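PDB 6AL9: chorismate mutase from Helicobacter pylori, which probably catalyses the rearrangement of chorismate to prephenate, as an all-helical dimeric chorismate mutase of type II. Local coordinates for residues D28-I33 against T77-I82; R58-D63 against E70-F75. One frame throughout, in Å; residues are numbered along the deposited sequence.

Contact 1 of 2, residues D28-I33 against T77-I82; sequences DKRLEI and TEVFKI. With PHB (p-hydroxybenzoic acid), chain E.
Arg30 reaches from helix 9-41 across to Val79 and Phe80 of helix 69-93, and its guanidinium meets the carboxylate of p-hydroxybenzoic acid there. The two helix segments cross at -48° with their axes 11.4 Å apart, so side chains must bridge the gap. Arg30 does this with CG trans to the backbone N (chi1 -166°) and its chain extended as far as NE. Val79 CG1 sits over one face of the guanidinium, displaced from the centre of the group and 4.0 Å from Arg30 NE. Phe80 turns its ring edge to the group instead, with CE1 3.8 Å from Arg30 NH2, so the aromatic face is not offered to the cation. The ligand approaches the guanidinium edge-on: NH2 donates to PHB O1' over 2.8 Å in a bent bond (138°), while Arg30 NH1 lies 2.8 Å from PHB O2'. Cys48 N, Glu52 and Ser83 also bond the ligand.

Between the two segments, packing is sparser on the other flank. Leu31 CD2 and Ile82 CG2 meet at 4.2 Å, their side chains crossing at about a right angle; both are buried, with Phe86 packing on Leu31 and Ile71 of the second subunit on Ile82. The exposed Lys29 and Lys81 lie outside the interface.

The contact thus helps line the ligand pocket. With Val79 on one face, the guanidinium is held between the ligand carboxylate and Asp20 of the second subunit, which forms a salt bridge with Arg30 NE; a residue of the partner therefore helps position the ligand-binding arginine, consistent with a pocket that depends on the dimer.

Contact 2 of 2, residues R58-D63 against E70-F75; sequences RLSQRD and EILTGF
Leu72 packs against Leu59 and Ser60 where the end of helix 49-61 meets the start of helix 69-93. Within 70-75, Glu70 begins the helical bonding of the segment, its O accepting Gly74 N over 3.1 Å. Ile71 faces the dimer partner, packing on Ile82 of the second subunit.

Leu72 follows and makes every close contact with 58-63. With CG beside the backbone N (chi1 -79°), its CD1 methyl is carried onto the peptide linking Leu59 to Ser60: it lies 3.9 Å from Leu59 O and 4.0 Å from Ser60 N. The same methyl is 4.3 Å from Leu59 CB and 4.2 Å from Ser60 OG.

Beyond Leu72, Thr73 is exposed and bonds Gly69 O through its OG1. Phe75, which bonds its N to Ile71 O, ends the segment with its ring against Phe75 of the second subunit.

Together the two segments bury 110 Å². A single methyl rests on a peptide, a CB and a hydroxyl, and the polar oxygens beside it are engaged within their own stretch of chain, Ser60 OG with Leu56 O and Leu59 O with Arg62 N. Between 58-63 and 70-75 the contact is therefore one of van der Waals forces, without a directional bond.

In the fold
Both contacts use helix 69-93, which meets helix 9-41 in contact 1 and, nearer its start, helix 49-61 in contact 2. The chain between the two segments of contact 1 contains all of contact 2, and the contacts lie about 16 Å apart, centre to centre. Contact 1 is close to the middle of the chain, all its touching residues buried, and combines a charged pocket with a thin apolar flank. Contact 2 sits farther out, away from the ligand pocket; there a methyl meets a peptide and an exposed serine, with no charged group in the touch. The second subunit reaches both differently: it supplies a carboxylate to the arginine of contact 1, whereas its Ser24 packs on both leucines of contact 2.

Contact 1 of 2, residues D28-I33 against T77-I82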
loop_
_atom_site.group_PDB
_atom_site.type_symbol
_atom_site.label_atom_id
_atom_site.label_comp_id
_atom_site.label_asym_id
_atom_site.label_seq_id
_atom_site.Cartn_x
_atom_site.Cartn_y
_atom_site.Cartn_z
ATOM N N ASP B 28 8.117 4.130 0.707
ATOM C CA ASP B 28 9.382 4.745 0.384
ATOM C C ASP B 28 10.573 3.938 0.916
ATOM O O ASP B 28 11.555 3.730 0.211
ATOM C CB ASP B 28 9.398 6.177 0.928
ATOM C CG ASP B 28 10.384 7.074 0.189
ATOM O OD1 ASP B 28 10.424 7.014 -1.057
ATOM O OD2 ASP B 28 11.100 7.851 0.855
ATOM N N LYS B 29 10.479 3.481 2.163
ATOM C CA LYS B 29 11.541 2.661 2.781
ATOM C C LYS B 29 11.655 1.329 2.080
ATOM O O LYS B 29 12.743 0.766 1.983
ATOM C CB LYS B 29 11.244 2.394 4.262
ATOM C CG LYS B 29 11.646 3.503 5.224
ATOM C CD LYS B 29 10.527 3.878 6.210
ATOM C CE LYS B 29 11.060 4.448 7.521
ATOM N NZ LYS B 29 11.608 3.365 8.395
ATOM N N ARG B 30 10.524 0.819 1.592
ATOM C CA ARG B 30 10.509 -0.483 0.920
ATOM C C ARG B 30 11.171 -0.405 -0.437
ATOM O O ARG B 30 11.776 -1.370 -0.911
ATOM C CB ARG B 30 9.087 -1.049 0.807
ATOM C CG ARG B 30 9.031 -2.521 0.441
ATOM C CD ARG B 30 7.615 -2.901 0.010
ATOM N NE ARG B 30 7.329 -4.324 0.133
ATOM C CZ ARG B 30 7.767 -5.251 -0.714
ATOM N NH1 ARG B 30 8.482 -4.908 -1.787
ATOM N NH2 ARG B 30 7.464 -6.528 -0.523
ATOM N N LEU B 31 11.092 0.757 -1.058
ATOM C CA LEU B 31 11.854 0.982 -2.271
ATOM C C LEU B 31 13.354 1.157 -2.013
ATOM O O LEU B 31 14.168 0.786 -2.837
ATOM C CB LEU B 31 11.297 2.209 -2.995
ATOM C CG LEU B 31 9.874 2.046 -3.486
ATOM C CD1 LEU B 31 9.567 3.193 -4.438
ATOM C CD2 LEU B 31 9.721 0.667 -4.150
ATOM N N GLU B 32 13.729 1.737 -0.880
ATOM C CA GLU B 32 15.154 1.877 -0.558
ATOM C C GLU B 32 15.795 0.500 -0.346
ATOM O O GLU B 32 16.905 0.232 -0.821
ATOM C CB GLU B 32 15.348 2.792 0.654
ATOM C CG GLU B 32 16.692 2.653 1.365
ATOM C CD GLU B 32 17.880 3.290 0.643
ATOM O OE1 GLU B 32 17.676 4.006 -0.382
ATOM O OE2 GLU B 32 19.033 3.065 1.128
ATOM N N ILE B 33 15.074 -0.380 0.345
ATOM C CA ILE B 33 15.516 -1.764 0.504
ATOM C C ILE B 33 15.576 -2.497 -0.816
ATOM O O ILE B 33 16.505 -3.237 -1.068
ATOM C CB ILE B 33 14.641 -2.565 1.490
ATOM C CG1 ILE B 33 14.766 -1.985 2.885
ATOM C CG2 ILE B 33 15.111 -4.019 1.561
ATOM C CD1 ILE B 33 13.731 -2.513 3.831
ATOM N N THR B 77 -0.001 -6.931 -5.722
ATOM C CA THR B 77 0.252 -6.955 -7.164
ATOM C C THR B 77 0.812 -5.600 -7.570
ATOM O O THR B 77 1.807 -5.510 -8.288
ATOM C CB THR B 77 -1.002 -7.302 -8.007
ATOM O OG1 THR B 77 -1.393 -8.680 -7.775
ATOM C CG2 THR B 77 -0.668 -7.139 -9.507
ATOM N N GLU B 78 0.189 -4.540 -7.054
ATOM C CA GLU B 78 0.604 -3.184 -7.360
ATOM C C GLU B 78 1.943 -2.853 -6.708
ATOM O O GLU B 78 2.857 -2.315 -7.374
ATOM C CB GLU B 78 -0.469 -2.215 -6.894
ATOM C CG GLU B 78 -0.176 -0.758 -7.172
ATOM C CD GLU B 78 -0.010 -0.444 -8.651
ATOM O OE1 GLU B 78 0.590 0.610 -8.955
ATOM O OE2 GLU B 78 -0.484 -1.224 -9.509
ATOM N N VAL B 79 2.057 -3.177 -5.423
ATOM C CA VAL B 79 3.319 -3.038 -4.715
ATOM C C VAL B 79 4.507 -3.726 -5.399
ATOM O O VAL B 79 5.598 -3.141 -5.502
ATOM C CB VAL B 79 3.206 -3.542 -3.263
ATOM C CG1 VAL B 79 4.565 -3.535 -2.579
ATOM C CG2 VAL B 79 2.263 -2.646 -2.488
ATOM N N PHE B 80 4.315 -4.962 -5.854
ATOM C CA PHE B 80 5.369 -5.700 -6.548
ATOM C C PHE B 80 5.654 -5.076 -7.919
ATOM O O PHE B 80 6.821 -4.988 -8.299
ATOM C CB PHE B 80 5.021 -7.188 -6.749
ATOM C CG PHE B 80 4.916 -8.007 -5.469
ATOM C CD1 PHE B 80 5.736 -7.782 -4.394
ATOM C CD2 PHE B 80 3.973 -8.996 -5.364
ATOM C CE1 PHE B 80 5.624 -8.526 -3.246
ATOM C CE2 PHE B 80 3.854 -9.749 -4.222
ATOM C CZ PHE B 80 4.675 -9.507 -3.157
ATOM N N LYS B 81 4.613 -4.655 -8.649
ATOM C CA LYS B 81 4.810 -3.844 -9.874
ATOM C C LYS B 81 5.610 -2.580 -9.623
ATOM O O LYS B 81 6.556 -2.308 -10.341
ATOM C CB LYS B 81 3.487 -3.467 -10.553
ATOM C CG LYS B 81 2.910 -4.628 -11.340
ATOM C CD LYS B 81 1.736 -4.235 -12.219
ATOM C CE LYS B 81 1.021 -5.478 -12.759
ATOM N NZ LYS B 81 -0.462 -5.274 -12.808
ATOM N N ILE B 82 5.213 -1.804 -8.624
ATOM C CA ILE B 82 5.943 -0.604 -8.309
ATOM C C ILE B 82 7.413 -0.906 -7.982
ATOM O O ILE B 82 8.317 -0.281 -8.510
ATOM C CB ILE B 82 5.340 0.112 -7.113
ATOM C CG1 ILE B 82 4.055 0.834 -7.513
ATOM C CG2 ILE B 82 6.343 1.118 -6.552
ATOM C CD1 ILE B 82 3.265 1.276 -6.301
HETATM C "C1'" PHB E . 10.074 -7.134 -3.110
HETATM O "O1'" PHB E . 9.425 -7.609 -2.154
HETATM O "O2'" PHB E . 10.725 -6.069 -2.996
HETATM C C1 PHB E . 10.060 -7.872 -4.418
HETATM C C2 PHB E . 10.279 -7.208 -5.632
HETATM C C3 PHB E . 10.263 -7.914 -6.836
HETATM C C4 PHB E . 10.030 -9.287 -6.824
HETATM C C5 PHB E . 9.816 -9.950 -5.614
HETATM C C6 PHB E . 9.830 -9.245 -4.414
HETATM O O4 PHB E . 10.002 -9.994 -7.985
#

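Contact 2 of 2, residues R58-D63 against E70-F75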
loop_
_atom_site.group_PDB
_atom_site.type_symbol
_atom_site.label_atom_id
_atom_site.label_comp_id
_atom_site.label_asym_id
_atom_site.label_seq_id
_atom_site.Cartn_x
_atom_site.Cartn_y
_atom_site.Cartn_z
ATOM N N ARG B 58 2.724 -15.938 3.470
ATOM C CA ARG B 58 3.019 -15.610 4.860
ATOM C C ARG B 58 2.008 -14.560 5.379
ATOM O O ARG B 58 1.343 -14.789 6.396
ATOM C CB ARG B 58 4.457 -15.125 4.990
ATOM C CG ARG B 58 4.875 -14.727 6.396
ATOM C CD ARG B 58 6.289 -14.129 6.396
ATOM N NE ARG B 58 6.350 -12.761 5.868
ATOM C CZ ARG B 58 5.940 -11.665 6.508
ATOM N NH1 ARG B 58 5.404 -11.752 7.711
ATOM N NH2 ARG B 58 6.042 -10.471 5.928
ATOM N N LEU B 59 1.855 -13.457 4.649
ATOM C CA LEU B 59 0.901 -12.395 5.062
ATOM C C LEU B 59 -0.559 -12.866 5.172
ATOM O O LEU B 59 -1.300 -12.400 6.039
ATOM C CB LEU B 59 0.952 -11.198 4.099
ATOM C CG LEU B 59 2.264 -10.448 4.076
ATOM C CD1 LEU B 59 2.352 -9.625 2.796
ATOM C CD2 LEU B 59 2.413 -9.588 5.323
ATOM N N SER B 60 -0.967 -13.778 4.289
ATOM C CA SER B 60 -2.300 -14.371 4.333
ATOM C C SER B 60 -2.614 -15.085 5.638
ATOM O O SER B 60 -3.766 -15.148 6.049
ATOM C CB SER B 60 -2.457 -15.366 3.194
ATOM O OG SER B 60 -2.550 -14.655 1.988
ATOM N N GLN B 61 -1.601 -15.631 6.287
ATOM C CA GLN B 61 -1.857 -16.404 7.488
ATOM C C GLN B 61 -2.088 -15.488 8.698
ATOM O O GLN B 61 -2.636 -15.924 9.706
ATOM C CB GLN B 61 -0.719 -17.389 7.747
ATOM C CG GLN B 61 -0.448 -18.376 6.621
ATOM C CD GLN B 61 1.031 -18.750 6.550
ATOM O OE1 GLN B 61 1.869 -18.212 7.298
ATOM N NE2 GLN B 61 1.363 -19.682 5.660
ATOM N N ARG B 62 -1.715 -14.214 8.587
ATOM C CA ARG B 62 -1.751 -13.300 9.729
ATOM C C ARG B 62 -3.176 -12.847 10.066
ATOM O O ARG B 62 -4.103 -13.022 9.270
ATOM C CB ARG B 62 -0.884 -12.081 9.451
ATOM C CG ARG B 62 0.549 -12.408 9.065
ATOM C CD ARG B 62 1.375 -11.148 8.815
ATOM N NE ARG B 62 1.835 -10.515 10.054
ATOM C CZ ARG B 62 1.621 -9.243 10.400
ATOM N NH1 ARG B 62 0.950 -8.409 9.613
ATOM N NH2 ARG B 62 2.096 -8.789 11.549
ATOM N N ASP B 63 -3.345 -12.282 11.263
ATOM C CA ASP B 63 -4.678 -11.918 11.778
ATOM C C ASP B 63 -5.057 -10.486 11.462
ATOM O O ASP B 63 -4.408 -9.553 11.933
ATOM C CB ASP B 63 -4.762 -12.114 13.287
ATOM C CG ASP B 63 -5.715 -13.215 13.660
ATOM O OD1 ASP B 63 -5.292 -14.400 13.632
ATOM O OD2 ASP B 63 -6.893 -12.891 13.946
ATOM N N GLU B 70 -7.832 -11.984 -1.336
ATOM C CA GLU B 70 -8.140 -11.165 -2.508
ATOM C C GLU B 70 -7.580 -9.751 -2.362
ATOM O O GLU B 70 -7.032 -9.190 -3.312
ATOM C CB GLU B 70 -9.646 -11.018 -2.693
ATOM C CG GLU B 70 -10.351 -12.156 -3.379
ATOM C CD GLU B 70 -11.822 -11.840 -3.532
ATOM O OE1 GLU B 70 -12.128 -10.745 -4.047
ATOM O OE2 GLU B 70 -12.665 -12.650 -3.105
ATOM N N ILE B 71 -7.766 -9.171 -1.182
ATOM C CA ILE B 71 -7.392 -7.781 -0.923
ATOM C C ILE B 71 -5.867 -7.637 -0.878
ATOM O O ILE B 71 -5.332 -6.655 -1.374
ATOM C CB ILE B 71 -7.999 -7.267 0.408
ATOM C CG1 ILE B 71 -9.524 -7.153 0.295
ATOM C CG2 ILE B 71 -7.404 -5.921 0.786
ATOM C CD1 ILE B 71 -10.237 -6.848 1.610
ATOM N N LEU B 72 -5.182 -8.620 -0.284
ATOM C CA LEU B 72 -3.712 -8.656 -0.250
ATOM C C LEU B 72 -3.145 -8.844 -1.645
ATOM O O LEU B 72 -2.186 -8.159 -2.006
ATOM C CB LEU B 72 -3.184 -9.744 0.689
ATOM C CG LEU B 72 -3.192 -9.413 2.190
ATOM C CD1 LEU B 72 -3.157 -10.653 3.068
ATOM C CD2 LEU B 72 -2.054 -8.483 2.560
ATOM N N THR B 73 -3.738 -9.759 -2.415
ATOM C CA THR B 73 -3.302 -10.028 -3.778
ATOM C C THR B 73 -3.377 -8.746 -4.614
ATOM O O THR B 73 -2.422 -8.386 -5.274
ATOM C CB THR B 73 -4.136 -11.167 -4.441
ATOM O OG1 THR B 73 -3.881 -12.420 -3.780
ATOM C CG2 THR B 73 -3.781 -11.320 -5.914
ATOM N N GLY B 74 -4.482 -8.022 -4.538
ATOM C CA GLY B 74 -4.596 -6.770 -5.267
ATOM C C GLY B 74 -3.599 -5.744 -4.770
ATOM O O GLY B 74 -2.843 -5.158 -5.548
ATOM N N PHE B 75 -3.601 -5.510 -3.469
ATOM C CA PHE B 75 -2.628 -4.612 -2.898
ATOM C C PHE B 75 -1.181 -4.905 -3.373
ATOM O O PHE B 75 -0.473 -4.020 -3.879
ATOM C CB PHE B 75 -2.701 -4.672 -1.382
ATOM C CG PHE B 75 -1.889 -3.604 -0.695
ATOM C CD1 PHE B 75 -2.211 -2.273 -0.852
ATOM C CD2 PHE B 75 -0.812 -3.941 0.107
ATOM C CE1 PHE B 75 -1.486 -1.274 -0.202
ATOM C CE2 PHE B 75 -0.074 -2.962 0.743
ATOM C CZ PHE B 75 -0.410 -1.619 0.596
#